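Local coordinates for protein ferulic acid esterase, AmCE1/Fae1A (Anaeromyces mucronatus, PDB 5CXX) that binds ferulic acid in its pocket and probably hydrolyses feruloyl esters, as an alpha/beta-hydrolase of the CE1 feruloyl esterase family, at residues 173-178 against 210-215; 16-21 against 82-87. All coordinates share one frame; numbering follows the deposited sequence. Where two conformers were deposited one is given.

Contact 2 comes first along the chain and closes before contact 1 begins. Their centres lie about 24 Å apart, and their nearest atoms about 10 Å apart, so the two do not touch. Contact 1 lies in the central mixed sheet, where strands 175-179 and 213-219 are parallel neighbours. Contact 2 is nearer the outside, where the loop after helix 12-15 meets helix 77-87. Helix 255-266 connects the two regions: Phe265 and Asn264 meet Tyr175 and Leu215 of contact 1, and Phe262 and Ile266 meet Pro82 in segment 82-87. Contact 1 is thus part of the core sheet of the alpha/beta-hydrolase fold, while contact 2 fastens the N-terminal loop to a helix outside the sheet.

Contact 1: residues 173-178 against 210-215; sequences IGYVGA and QPIVSL
Tyr175 and Val213 are paired where two parallel strands of the alpha/beta-hydrolase sheet begin side by side. The strand axes lie 4.8 Å apart and differ in direction by 3°. The tight part is the backbone. Val176 N bonds to Val213 O at 2.9 Å, and Val176 O in turn accepts from Leu215 N at 2.8 Å. Ala178 N then bonds to Leu215 O. Val176 therefore uses both its N-H and its carbonyl toward this neighbour. On its other side strand 175-179 bonds to strand 150-155, so it lies inside the sheet. At the start of the pair Gly174 O takes Ile212 N at 2.7 Å, with the donor in the carbonyl plane. It also takes a weak bond from Val213 N.

The two sheet faces differ. Val176 and Ser214 point to one face. There Leu163 of helix 157-168 packs on Val176, and Tyr167 OH bonds to Ser214 OG. Contact between the two segments is looser here: in one of its two conformers Val176 CG2 is 4.3 Å from Pro211 CB. Tyr175, Val213 and Leu215 point to the other face, toward the C-terminal part of the chain. Phe270 meets the Tyr175 ring edge-to-face.

Ile212 marks the solvent side. It is exposed, yet it lies against the buried tyrosine. Its CB sits over one ring face in a CH-pi contact, 4.2 Å from the centroid. With CG1 beside the backbone N (chi1 -57°), the branch ending in CD1 passes across the ring to the CE1 side, while CG2 points toward the hydroxyl end and touches Tyr175 CE2. Val213 approaches differently, meeting the ring at its edge near the ring plane, with its CG2 3.6 Å from Tyr175 CD2.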
# COMPACT_ATOMS: atom_id res chain seq x y z
N ILE A 173 4.17 -6.63 -9.48
CA ILE A 173 4.40 -6.07 -8.15
C ILE A 173 5.38 -6.98 -7.41
O ILE A 173 5.01 -8.12 -7.05
CB ILE A 173 3.10 -6.01 -7.35
CG1 ILE A 173 1.91 -5.27 -8.08
CG2 ILE A 173 3.36 -5.34 -5.99
CD1 ILE A 173 2.28 -3.84 -8.51
N GLY A 174 6.57 -6.47 -7.13
CA GLY A 174 7.60 -7.29 -6.43
C GLY A 174 7.37 -7.30 -4.91
O GLY A 174 7.71 -8.28 -4.25
N TYR A 175 6.83 -6.22 -4.33
CA TYR A 175 6.80 -6.04 -2.87
C TYR A 175 5.40 -5.60 -2.50
O TYR A 175 4.91 -4.60 -3.07
CB TYR A 175 7.82 -4.94 -2.40
CG TYR A 175 9.22 -5.24 -2.84
CD1 TYR A 175 9.65 -4.91 -4.14
CD2 TYR A 175 10.11 -5.90 -1.98
CE1 TYR A 175 10.92 -5.23 -4.54
CE2 TYR A 175 11.38 -6.20 -2.39
CZ TYR A 175 11.78 -5.86 -3.66
OH TYR A 175 13.12 -6.23 -3.90
N VAL A 176 4.74 -6.30 -1.57
CA VAL A 176 3.38 -6.03 -1.17
C VAL A 176 3.32 -5.77 0.32
O VAL A 176 3.80 -6.60 1.10
CB VAL A 176 2.42 -7.22 -1.50
CG1 VAL A 176 0.95 -6.87 -1.21
CG2 VAL A 176 2.71 -7.72 -2.92
N GLY A 177 2.69 -4.66 0.74
CA GLY A 177 2.60 -4.32 2.14
C GLY A 177 1.16 -4.02 2.49
O GLY A 177 0.48 -3.18 1.88
N ALA A 178 0.67 -4.65 3.54
CA ALA A 178 -0.74 -4.52 3.88
C ALA A 178 -0.85 -4.15 5.35
O ALA A 178 -0.62 -5.02 6.22
CB ALA A 178 -1.51 -5.85 3.60
N GLN A 210 6.09 -15.71 -6.83
CA GLN A 210 5.89 -15.23 -5.44
C GLN A 210 6.30 -13.78 -5.29
O GLN A 210 7.33 -13.38 -5.85
CB GLN A 210 6.75 -16.06 -4.46
CG GLN A 210 6.13 -17.43 -4.19
CD GLN A 210 4.74 -17.32 -3.55
OE1 GLN A 210 4.62 -17.01 -2.36
NE2 GLN A 210 3.70 -17.54 -4.34
N PRO A 211 5.54 -12.99 -4.50
CA PRO A 211 6.12 -11.69 -4.11
C PRO A 211 7.53 -11.83 -3.58
O PRO A 211 7.88 -12.82 -2.86
CB PRO A 211 5.19 -11.24 -2.97
CG PRO A 211 3.87 -11.86 -3.27
CD PRO A 211 4.30 -13.26 -3.75
N ILE A 212 8.39 -10.87 -3.88
CA ILE A 212 9.72 -10.85 -3.28
C ILE A 212 9.59 -10.65 -1.75
O ILE A 212 10.29 -11.29 -0.96
CB ILE A 212 10.60 -9.74 -3.91
CG1 ILE A 212 10.66 -9.97 -5.44
CG2 ILE A 212 12.00 -9.67 -3.27
CD1 ILE A 212 11.30 -8.78 -6.25
N VAL A 213 8.70 -9.74 -1.36
CA VAL A 213 8.33 -9.54 0.04
C VAL A 213 6.81 -9.37 0.08
O VAL A 213 6.21 -8.62 -0.76
CB VAL A 213 9.00 -8.29 0.65
CG1 VAL A 213 8.49 -8.06 2.08
CG2 VAL A 213 10.50 -8.40 0.64
N SER A 214 6.12 -10.04 1.02
CA SER A 214 4.69 -9.84 1.30
C SER A 214 4.63 -9.60 2.79
O SER A 214 5.17 -10.42 3.54
CB SER A 214 3.89 -11.09 0.89
OG SER A 214 2.58 -10.92 1.36
N LEU A 215 4.08 -8.46 3.23
CA LEU A 215 4.10 -8.16 4.66
C LEU A 215 2.75 -7.71 5.07
O LEU A 215 2.17 -6.85 4.39
CB LEU A 215 5.12 -7.07 4.98
CG LEU A 215 5.25 -6.56 6.43
CD1 LEU A 215 6.70 -6.08 6.73
CD2 LEU A 215 4.21 -5.44 6.80

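Contact 2: residues 16-21 against 82-87; sequences TKQEGV and PTNLLK
Thr16 O, shortly before a type II beta turn (Gln18 to Val21) that packs on helix 77-87, is gripped by two side-chain amides, one from that helix and one from its own loop. Asn84 ND2 crosses from the helix and bonds to it at 2.9 Å. Gln18 NE2 folds back to it at 3.2 Å. The two donors reach the carbonyl from opposite faces of its plane. Thr16 O lies close to the Asn84 amide plane, although the donor stands above the carbonyl plane. Gln18 can return because its chain bends at chi2 (-67°). The two amide planes are turned 66° from each other.

Asn84 is buried and has further partners: its ND2 also bonds to Tyr14 O, and its OD1 to Tyr23 OH. That hydroxyl also bonds to Gln18 N. One asparagine thus ties the helix to three points of the N-terminal segment.

Beyond the polar centre, the turn brings Val21 back toward the helix. The side chains of Val21 and Thr83 lie alongside each other and point opposite ways, with Val21 CG1 3.7 Å from Thr83 CG2. From the exposed side, Lys87 NZ approaches the same Val21 CG1 tip to tip, at 4.0 Å.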
# COMPACT_ATOMS: atom_id res chain seq x y z
N THR A 16 9.35 10.52 12.58
CA THR A 16 9.39 11.98 12.85
C THR A 16 10.43 12.63 11.93
O THR A 16 11.56 12.08 11.75
CB THR A 16 9.77 12.20 14.36
OG1 THR A 16 8.73 11.58 15.15
CG2 THR A 16 9.81 13.69 14.72
N LYS A 17 10.11 13.81 11.40
CA LYS A 17 11.13 14.59 10.70
C LYS A 17 12.17 15.09 11.70
O LYS A 17 11.83 15.68 12.71
CB LYS A 17 10.52 15.79 9.95
CG LYS A 17 9.65 15.22 8.79
CD LYS A 17 9.06 16.45 8.03
CE LYS A 17 8.20 16.02 6.85
NZ LYS A 17 7.56 17.27 6.21
N GLN A 18 13.44 14.78 11.42
CA GLN A 18 14.53 15.24 12.27
C GLN A 18 15.10 16.60 11.84
O GLN A 18 15.21 16.90 10.64
CB GLN A 18 15.65 14.17 12.21
CG GLN A 18 15.12 12.77 12.59
CD GLN A 18 14.71 12.73 14.04
OE1 GLN A 18 15.45 13.22 14.92
NE2 GLN A 18 13.51 12.27 14.31
N GLU A 19 15.44 17.43 12.81
CA GLU A 19 15.94 18.78 12.49
C GLU A 19 17.24 18.65 11.70
O GLU A 19 18.09 17.78 12.06
CB GLU A 19 16.16 19.56 13.78
CG GLU A 19 16.33 21.08 13.56
CD GLU A 19 15.05 21.75 13.12
OE1 GLU A 19 13.97 21.10 13.28
OE2 GLU A 19 15.07 22.86 12.61
N GLY A 20 17.42 19.47 10.67
CA GLY A 20 18.69 19.43 9.91
C GLY A 20 18.69 18.37 8.78
O GLY A 20 19.66 18.30 8.06
N VAL A 21 17.65 17.55 8.64
CA VAL A 21 17.55 16.55 7.57
C VAL A 21 16.55 17.06 6.54
O VAL A 21 15.46 17.53 6.94
CB VAL A 21 17.08 15.17 8.13
CG1 VAL A 21 16.87 14.15 6.99
CG2 VAL A 21 18.07 14.69 9.18
N PRO A 82 11.05 6.73 4.86
CA PRO A 82 12.05 6.28 3.85
C PRO A 82 13.32 7.12 3.89
O PRO A 82 14.42 6.55 3.74
CB PRO A 82 11.32 6.45 2.51
CG PRO A 82 9.82 6.37 2.89
CD PRO A 82 9.73 7.08 4.26
N THR A 83 13.22 8.43 4.14
CA THR A 83 14.43 9.27 4.28
C THR A 83 15.26 8.90 5.50
O THR A 83 16.47 8.80 5.44
CB THR A 83 14.00 10.77 4.33
OG1 THR A 83 13.57 11.11 3.03
CG2 THR A 83 15.18 11.69 4.76
N ASN A 84 14.58 8.69 6.62
CA ASN A 84 15.31 8.41 7.85
C ASN A 84 15.99 7.05 7.74
O ASN A 84 17.09 6.88 8.28
CB ASN A 84 14.36 8.47 9.05
CG ASN A 84 14.01 9.92 9.42
OD1 ASN A 84 14.81 10.85 9.13
ND2 ASN A 84 12.87 10.13 10.07
N LEU A 85 15.34 6.09 7.07
CA LEU A 85 16.03 4.79 6.83
C LEU A 85 17.17 4.96 5.84
O LEU A 85 18.25 4.36 6.01
CB LEU A 85 15.04 3.72 6.34
CG LEU A 85 14.05 3.20 7.38
CD1 LEU A 85 12.89 2.40 6.72
CD2 LEU A 85 14.82 2.35 8.45
N LEU A 86 16.94 5.76 4.80
CA LEU A 86 18.01 5.98 3.79
C LEU A 86 19.29 6.52 4.43
O LEU A 86 20.43 6.13 4.08
CB LEU A 86 17.46 6.95 2.70
CG LEU A 86 18.54 7.45 1.73
CD1 LEU A 86 19.08 6.28 0.90
CD2 LEU A 86 17.84 8.50 0.82
N LYS A 87 19.11 7.43 5.36
CA LYS A 87 20.25 8.11 6.01
C LYS A 87 21.10 7.12 6.81
O LYS A 87 22.29 7.37 7.04
CB LYS A 87 19.75 9.24 6.93
CG LYS A 87 19.52 10.64 6.30
CD LYS A 87 20.43 10.96 5.07
CE LYS A 87 20.51 12.48 4.69
NZ LYS A 87 20.61 13.50 5.80